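PDB 7AE2: protein adenylyltransferase MntA from Aphanizomenon flos-aquae 2012/KM1/D3, which neutralises the toxin HepT of a type VII toxin-antitoxin system by transferring two AMP units in succession from ATP onto a tyrosine of the toxin. Local coordinates for residues 13-18 against 76-81; 49-54 against 87-92; 100-105 against 118-123. All coordinates share one frame; numbering follows the deposited sequence.

Interaction 1: residues 13-18 against 76-81; sequences ELSLRL and EIFKIN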
# COMPACT_ATOMS: atom_id res chain seq x y z
N GLU B 13 28.49 -9.83 -5.97
CA GLU B 13 29.12 -10.97 -5.32
C GLU B 13 28.11 -11.80 -4.55
O GLU B 13 28.14 -13.04 -4.61
CB GLU B 13 30.25 -10.50 -4.41
CG GLU B 13 30.89 -11.60 -3.57
CD GLU B 13 31.67 -12.61 -4.39
OE1 GLU B 13 31.92 -12.35 -5.59
OE2 GLU B 13 32.04 -13.67 -3.84
N LEU B 14 27.20 -11.15 -3.82
CA LEU B 14 26.18 -11.87 -3.08
C LEU B 14 25.18 -12.56 -4.00
O LEU B 14 24.50 -13.49 -3.57
CB LEU B 14 25.44 -10.91 -2.14
CG LEU B 14 26.26 -10.34 -0.98
CD1 LEU B 14 25.46 -9.28 -0.23
CD2 LEU B 14 26.71 -11.44 -0.03
N SER B 15 25.08 -12.13 -5.26
CA SER B 15 24.12 -12.73 -6.19
C SER B 15 24.53 -14.14 -6.62
O SER B 15 23.69 -14.87 -7.16
CB SER B 15 23.94 -11.84 -7.41
OG SER B 15 23.33 -10.61 -7.06
N LEU B 16 25.78 -14.54 -6.39
CA LEU B 16 26.19 -15.90 -6.74
C LEU B 16 25.48 -16.93 -5.88
O LEU B 16 25.34 -18.09 -6.29
CB LEU B 16 27.71 -16.04 -6.61
CG LEU B 16 28.53 -15.13 -7.52
CD1 LEU B 16 30.01 -15.47 -7.43
CD2 LEU B 16 28.03 -15.22 -8.96
N ARG B 17 25.03 -16.54 -4.68
CA ARG B 17 24.26 -17.42 -3.83
C ARG B 17 22.85 -17.67 -4.35
O ARG B 17 22.15 -18.54 -3.82
CB ARG B 17 24.18 -16.85 -2.41
CG ARG B 17 25.52 -16.73 -1.70
CD ARG B 17 25.46 -15.73 -0.55
NE ARG B 17 26.46 -15.99 0.47
CZ ARG B 17 27.71 -15.54 0.44
NH1 ARG B 17 28.55 -15.83 1.42
NH2 ARG B 17 28.13 -14.79 -0.58
N LEU B 18 22.42 -16.93 -5.38
CA LEU B 18 21.05 -17.06 -5.87
C LEU B 18 20.86 -18.32 -6.70
O LEU B 18 19.73 -18.82 -6.81
CB LEU B 18 20.65 -15.83 -6.68
CG LEU B 18 20.42 -14.54 -5.90
CD1 LEU B 18 20.19 -13.39 -6.86
CD2 LEU B 18 19.24 -14.70 -4.96
N GLU B 76 17.08 -11.34 2.47
CA GLU B 76 17.96 -12.03 3.41
C GLU B 76 19.37 -12.17 2.86
O GLU B 76 20.33 -12.25 3.64
CB GLU B 76 17.38 -13.41 3.74
N ILE B 77 19.53 -12.19 1.54
CA ILE B 77 20.85 -12.35 0.94
C ILE B 77 21.56 -11.00 0.82
O ILE B 77 22.74 -10.88 1.17
CB ILE B 77 20.73 -13.05 -0.42
CG1 ILE B 77 20.28 -14.51 -0.23
CG2 ILE B 77 22.05 -12.99 -1.19
CD1 ILE B 77 20.09 -15.27 -1.52
N PHE B 78 20.85 -9.98 0.35
CA PHE B 78 21.43 -8.65 0.22
C PHE B 78 21.41 -7.86 1.52
O PHE B 78 22.01 -6.77 1.57
CB PHE B 78 20.69 -7.85 -0.87
CG PHE B 78 20.81 -8.45 -2.24
CD1 PHE B 78 21.89 -9.24 -2.59
CD2 PHE B 78 19.83 -8.21 -3.19
CE1 PHE B 78 21.99 -9.78 -3.85
CE2 PHE B 78 19.93 -8.75 -4.46
CZ PHE B 78 21.01 -9.54 -4.79
N LYS B 79 20.76 -8.37 2.56
CA LYS B 79 20.60 -7.66 3.83
C LYS B 79 19.93 -6.30 3.63
O LYS B 79 20.39 -5.27 4.13
CB LYS B 79 21.95 -7.51 4.55
CG LYS B 79 22.26 -8.63 5.54
CD LYS B 79 22.34 -9.99 4.86
CE LYS B 79 22.53 -11.10 5.88
NZ LYS B 79 22.56 -12.45 5.24
N ILE B 80 18.83 -6.31 2.87
CA ILE B 80 18.06 -5.10 2.61
C ILE B 80 16.60 -5.36 2.96
O ILE B 80 16.14 -6.51 3.02
CB ILE B 80 18.18 -4.64 1.14
CG1 ILE B 80 17.62 -5.70 0.20
CG2 ILE B 80 19.62 -4.33 0.80
CD1 ILE B 80 17.75 -5.34 -1.26
N ASN B 81 15.87 -4.28 3.20
CA ASN B 81 14.46 -4.36 3.57
C ASN B 81 13.66 -4.92 2.40
O ASN B 81 13.47 -4.24 1.38
CB ASN B 81 13.94 -2.98 3.97
CG ASN B 81 12.45 -2.96 4.23
OD1 ASN B 81 11.87 -3.97 4.64
ND2 ASN B 81 11.81 -1.83 3.97
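L14, on helix 8-14, lies against I77 and F78 at the end of helix 70-78, and its side chain can be followed atom by atom. CB comes up to the edge of the F78 ring, in the ring plane and 3.9 Å from F78 CD1, while the methyl I77 CG2 stands a little farther from the same L14 CB. Beyond it, a chi1 of -67° sets CG beside the backbone N, on the way to the I77 carbonyl, and L14 CD1 ends 3.5 Å from I77 O, an apolar methyl beside a backbone oxygen. I77 returns the contact: with its CG2 anti to the backbone N, that methyl rests 3.5 Å from L14 O, and the other branch carries I77 CD1 to within 3.6 Å of L18 CD2. A branched aliphatic suits this place because its two arms serve two partners. Residues 13-18 and the end of helix 70-78 pack together over one face of the sheet of the nucleotidyltransferase fold, where L28 of strand 25-31 is touched by S15, L18 and F78 alike. Farther round the same ring edge, S15 OG lies near the ring plane, 3.4 Å from F78 CZ; the hydroxyl donates to L11 O, one turn back in the chain, so a small polar residue can sit in this buried spot. Helix 70-78 stops immediately afterwards. K79 adopts a left-handed helical conformation (phi 57°), and its long chain folds back so that NZ donates a hydrogen bond to E76 O (2.8 Å), nearly in line with that carbonyl.

Interaction 2: residues 49-54 against 87-92; sequences VLYDEE and IVELNH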
# COMPACT_ATOMS: atom_id res chain seq x y z
N VAL B 49 13.88 -9.66 -13.11
CA VAL B 49 14.27 -11.06 -13.08
C VAL B 49 13.87 -11.73 -14.38
O VAL B 49 12.85 -11.39 -14.99
CB VAL B 49 13.65 -11.80 -11.87
CG1 VAL B 49 14.27 -11.30 -10.57
CG2 VAL B 49 12.15 -11.61 -11.85
N LEU B 50 14.68 -12.69 -14.80
CA LEU B 50 14.41 -13.50 -15.99
C LEU B 50 14.50 -14.96 -15.59
O LEU B 50 15.58 -15.45 -15.23
CB LEU B 50 15.40 -13.17 -17.11
CG LEU B 50 15.22 -13.94 -18.42
CD1 LEU B 50 13.83 -13.71 -18.99
CD2 LEU B 50 16.29 -13.55 -19.43
N TYR B 51 13.37 -15.66 -15.63
CA TYR B 51 13.31 -17.05 -15.21
C TYR B 51 13.62 -17.98 -16.37
O TYR B 51 13.35 -17.68 -17.53
CB TYR B 51 11.92 -17.40 -14.66
CG TYR B 51 11.41 -16.49 -13.57
CD1 TYR B 51 12.28 -15.90 -12.66
CD2 TYR B 51 10.05 -16.21 -13.46
CE1 TYR B 51 11.80 -15.07 -11.66
CE2 TYR B 51 9.57 -15.39 -12.46
CZ TYR B 51 10.45 -14.82 -11.57
OH TYR B 51 9.97 -13.99 -10.58
N ASP B 52 14.20 -19.14 -16.03
CA ASP B 52 14.20 -20.26 -16.96
C ASP B 52 12.79 -20.83 -17.02
O ASP B 52 12.25 -21.27 -16.00
CB ASP B 52 15.21 -21.32 -16.50
CG ASP B 52 15.36 -22.46 -17.50
OD1 ASP B 52 14.37 -23.16 -17.78
OD2 ASP B 52 16.48 -22.65 -18.02
N GLU B 53 12.19 -20.82 -18.21
CA GLU B 53 10.78 -21.17 -18.35
C GLU B 53 10.50 -22.59 -17.90
O GLU B 53 9.39 -22.90 -17.46
CB GLU B 53 10.33 -20.96 -19.79
N GLU B 54 11.49 -23.48 -17.99
CA GLU B 54 11.30 -24.87 -17.61
C GLU B 54 11.30 -25.05 -16.10
O GLU B 54 10.38 -25.66 -15.53
CB GLU B 54 12.37 -25.75 -18.25
N ILE B 87 9.68 -6.12 -7.86
CA ILE B 87 10.19 -7.11 -8.81
C ILE B 87 9.43 -6.96 -10.13
O ILE B 87 8.21 -6.77 -10.14
CB ILE B 87 10.05 -8.54 -8.25
CG1 ILE B 87 10.88 -8.70 -6.98
CG2 ILE B 87 10.47 -9.57 -9.29
CD1 ILE B 87 12.37 -8.51 -7.19
N VAL B 88 10.17 -7.04 -11.23
CA VAL B 88 9.59 -6.99 -12.58
C VAL B 88 9.96 -8.29 -13.29
O VAL B 88 11.14 -8.61 -13.44
CB VAL B 88 10.09 -5.77 -13.37
CG1 VAL B 88 9.68 -5.89 -14.83
CG2 VAL B 88 9.55 -4.49 -12.76
N GLU B 89 8.94 -9.03 -13.73
CA GLU B 89 9.15 -10.26 -14.48
C GLU B 89 9.44 -9.91 -15.93
O GLU B 89 8.56 -9.45 -16.66
CB GLU B 89 7.94 -11.18 -14.37
CG GLU B 89 8.02 -12.21 -13.26
CD GLU B 89 7.50 -11.68 -11.94
OE1 GLU B 89 6.93 -10.57 -11.92
OE2 GLU B 89 7.67 -12.38 -10.91
N LEU B 90 10.69 -10.13 -16.36
CA LEU B 90 11.04 -9.88 -17.75
C LEU B 90 10.44 -10.93 -18.69
O LEU B 90 10.42 -10.71 -19.91
CB LEU B 90 12.56 -9.85 -17.92
CG LEU B 90 13.28 -8.67 -17.27
CD1 LEU B 90 14.78 -8.79 -17.46
CD2 LEU B 90 12.77 -7.35 -17.84
N ASN B 91 9.96 -12.05 -18.15
CA ASN B 91 9.36 -13.08 -18.99
C ASN B 91 8.01 -12.63 -19.54
O ASN B 91 7.68 -12.89 -20.70
CB ASN B 91 9.22 -14.38 -18.21
CG ASN B 91 10.55 -14.90 -17.70
OD1 ASN B 91 11.04 -14.48 -16.66
ND2 ASN B 91 11.13 -15.84 -18.44
N HIS B 92 7.21 -11.95 -18.71
CA HIS B 92 5.86 -11.50 -19.10
C HIS B 92 5.69 -10.05 -18.66
O HIS B 92 5.06 -9.76 -17.65
CB HIS B 92 4.80 -12.41 -18.49
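V49 and E89 form a parallel bridge: V49 N donates to V88 O at 3.0 Å and L90 N to V49 O at 2.9 Å, while the short strand segments cross at -41°. On one face of the sheet V49 CG2 meets I87 CG2 at 3.7 Å, the two side chains crossing at about a right angle; beta-branched residues suit such strands, and both pack against neighbouring apolar groups, V49 on L25 and L28, I87 on I70, P71 and L74 of helix 70-78. Where the backbone pairing ends, N91 takes over with its side chain. Its OD1 accepts Y51 N at 2.8 Å, in the carbonyl plane on a lone pair and almost straight (177°), and its ND2 donates to Y51 O at 3.0 Å, so a primary amide, with an acceptor and a donor side by side, continues the pairing of the strand edge. L50 CD1 packs across the same amide, 3.5 Å from N91 ND2. The ring of Y51 extends toward E89, whose CG lies 3.6 Å from Y51 CE2 and whose chain, bent about the CB-CG bond, brings the carboxylate to the hydroxyl. There Y51 OH donates to E89 OE2 at 2.8 Å, on the anti side of the carboxylate and 29° out of its plane. Strands 45-51 and 85-89 carry D46 and D86, magnesium ligands by similarity, as in the polymerase beta family. The tyrosine thus has its apolar ring in a buried setting stacked with Y56 while its hydroxyl is satisfied by the glutamate, a bond that would probably be strengthened by a negative charge on E89.

Interaction 3: residues 100-105 against 118-123; sequences FVARDG and KFQQRV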
# COMPACT_ATOMS: atom_id res chain seq x y z
N PHE B 100 13.59 -0.06 -21.13
CA PHE B 100 14.30 0.77 -20.16
C PHE B 100 15.13 -0.06 -19.19
O PHE B 100 16.14 0.42 -18.67
CB PHE B 100 13.31 1.66 -19.40
CG PHE B 100 12.66 2.70 -20.26
CD1 PHE B 100 13.33 3.87 -20.58
CD2 PHE B 100 11.37 2.52 -20.75
CE1 PHE B 100 12.74 4.83 -21.38
CE2 PHE B 100 10.77 3.48 -21.55
CZ PHE B 100 11.46 4.64 -21.86
N VAL B 101 14.72 -1.31 -18.93
CA VAL B 101 15.55 -2.19 -18.12
C VAL B 101 16.84 -2.53 -18.86
O VAL B 101 17.92 -2.56 -18.26
CB VAL B 101 14.76 -3.46 -17.73
CG1 VAL B 101 15.69 -4.50 -17.13
CG2 VAL B 101 13.65 -3.11 -16.75
N ALA B 102 16.76 -2.75 -20.17
CA ALA B 102 17.96 -3.03 -20.95
C ALA B 102 18.81 -1.78 -21.13
O ALA B 102 20.04 -1.88 -21.22
CB ALA B 102 17.58 -3.61 -22.31
N ARG B 103 18.19 -0.60 -21.18
CA ARG B 103 18.91 0.63 -21.44
C ARG B 103 19.64 1.14 -20.20
O ARG B 103 20.82 1.51 -20.26
CB ARG B 103 17.96 1.71 -21.96
CG ARG B 103 18.66 2.89 -22.61
CD ARG B 103 17.70 4.05 -22.86
NE ARG B 103 17.27 4.67 -21.61
CZ ARG B 103 16.49 5.74 -21.53
NH1 ARG B 103 16.06 6.32 -22.64
NH2 ARG B 103 16.16 6.24 -20.35
N ASP B 104 18.95 1.17 -19.05
CA ASP B 104 19.49 1.76 -17.84
C ASP B 104 19.82 0.75 -16.76
O ASP B 104 20.35 1.13 -15.71
CB ASP B 104 18.51 2.80 -17.28
CG ASP B 104 18.28 3.97 -18.22
OD1 ASP B 104 19.20 4.32 -18.99
OD2 ASP B 104 17.16 4.54 -18.20
N GLY B 105 19.52 -0.53 -16.97
CA GLY B 105 19.73 -1.52 -15.93
C GLY B 105 21.18 -1.92 -15.77
O GLY B 105 21.97 -1.89 -16.71
N LYS B 118 22.41 -10.64 -24.86
CA LYS B 118 21.34 -11.24 -25.65
C LYS B 118 19.99 -10.64 -25.28
O LYS B 118 19.09 -10.58 -26.13
CB LYS B 118 21.32 -12.75 -25.47
N PHE B 119 19.83 -10.20 -24.03
CA PHE B 119 18.59 -9.56 -23.63
C PHE B 119 18.47 -8.16 -24.24
O PHE B 119 17.41 -7.79 -24.75
CB PHE B 119 18.51 -9.50 -22.10
CG PHE B 119 17.42 -8.59 -21.58
CD1 PHE B 119 16.09 -8.95 -21.71
CD2 PHE B 119 17.74 -7.40 -20.96
CE1 PHE B 119 15.09 -8.12 -21.23
CE2 PHE B 119 16.75 -6.57 -20.48
CZ PHE B 119 15.42 -6.93 -20.61
N GLN B 120 19.56 -7.39 -24.20
CA GLN B 120 19.53 -6.04 -24.75
C GLN B 120 19.27 -6.06 -26.26
O GLN B 120 18.48 -5.27 -26.77
CB GLN B 120 20.83 -5.31 -24.44
CG GLN B 120 20.99 -4.93 -22.97
CD GLN B 120 22.30 -4.22 -22.70
OE1 GLN B 120 23.37 -4.67 -23.12
NE2 GLN B 120 22.23 -3.10 -22.00
N GLN B 121 19.94 -6.97 -26.98
CA GLN B 121 19.74 -7.06 -28.42
C GLN B 121 18.31 -7.46 -28.77
O GLN B 121 17.84 -7.17 -29.87
CB GLN B 121 20.73 -8.05 -29.03
CG GLN B 121 22.19 -7.71 -28.80
CD GLN B 121 22.58 -6.38 -29.40
OE1 GLN B 121 22.44 -6.17 -30.61
NE2 GLN B 121 23.06 -5.47 -28.56
N ARG B 122 17.62 -8.12 -27.85
CA ARG B 122 16.30 -8.67 -28.11
C ARG B 122 15.17 -7.68 -27.81
O ARG B 122 14.12 -7.73 -28.46
CB ARG B 122 16.09 -9.95 -27.30
CG ARG B 122 14.79 -10.68 -27.58
CD ARG B 122 14.76 -12.06 -26.93
NE ARG B 122 14.91 -12.00 -25.48
CZ ARG B 122 16.03 -12.31 -24.83
NH1 ARG B 122 17.10 -12.70 -25.51
NH2 ARG B 122 16.08 -12.23 -23.51
N VAL B 123 15.36 -6.78 -26.84
CA VAL B 123 14.27 -5.95 -26.35
C VAL B 123 14.49 -4.46 -26.58
O VAL B 123 13.55 -3.68 -26.36
CB VAL B 123 13.98 -6.21 -24.86
CG1 VAL B 123 13.83 -7.70 -24.60
CG2 VAL B 123 15.08 -5.62 -24.00
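F119 and Q120 reach A102 by different torsions: the F119 ring leaves anti to the backbone N (chi1 167°), whereas Q120 starts beside its backbone N and then runs fully extended. The extension delivers NE2 to A102 O at a short 2.6 Å, nearly straight at 166°, with the acceptor in the plane of the amide. That carbonyl belongs to the last turn of helix 95-104, where a long amide side chain can reach a backbone oxygen. Helices 95-104 and 115-123 form a crossed pair on the sheet of the nucleotidyltransferase fold, their segments crossing at -129° with axes 9.1 Å apart; a residue with just a methyl suits the approach, since A102 CB is held 3.6 Å from F119 CE2 and 3.6 Å from V123 CG2. V123 CG2 also sits above one face of the F119 ring, toward its rim. V101 adds CG1, 4.1 Å from F119 CE2; V101 rests on V29 and F31 of strand 25-31, and F119 on M27. On the far side of helix 95-104, R103 NH2 forms a salt bridge with D104 OD2, using the syn lone pair, while R103 NH1 pairs with an acidic side chain of another subunit.

In the fold
The contacts belong to one small nucleotidyltransferase fold built on a mixed four-stranded sheet. Interaction 2 joins strands 45-51 and 85-89 within the sheet. The helix contacts lie on opposite faces of it, their centres about 23 Å apart: interaction 1 packs on L28 of strand 25-31, interaction 3 on the alternate residues M27, V29 and F31. The centres of interactions 1 and 2 lie about 18 Å apart without touching, and their segments alternate along the chain. Interaction 3 follows in series, its centre about 14 Å from that of interaction 2, and the two meet where L90 CD1 packs 3.7 Å from F119 CZ. Interaction 2 thus lies on strands bearing D46 and D86, two of the probable magnesium ligands.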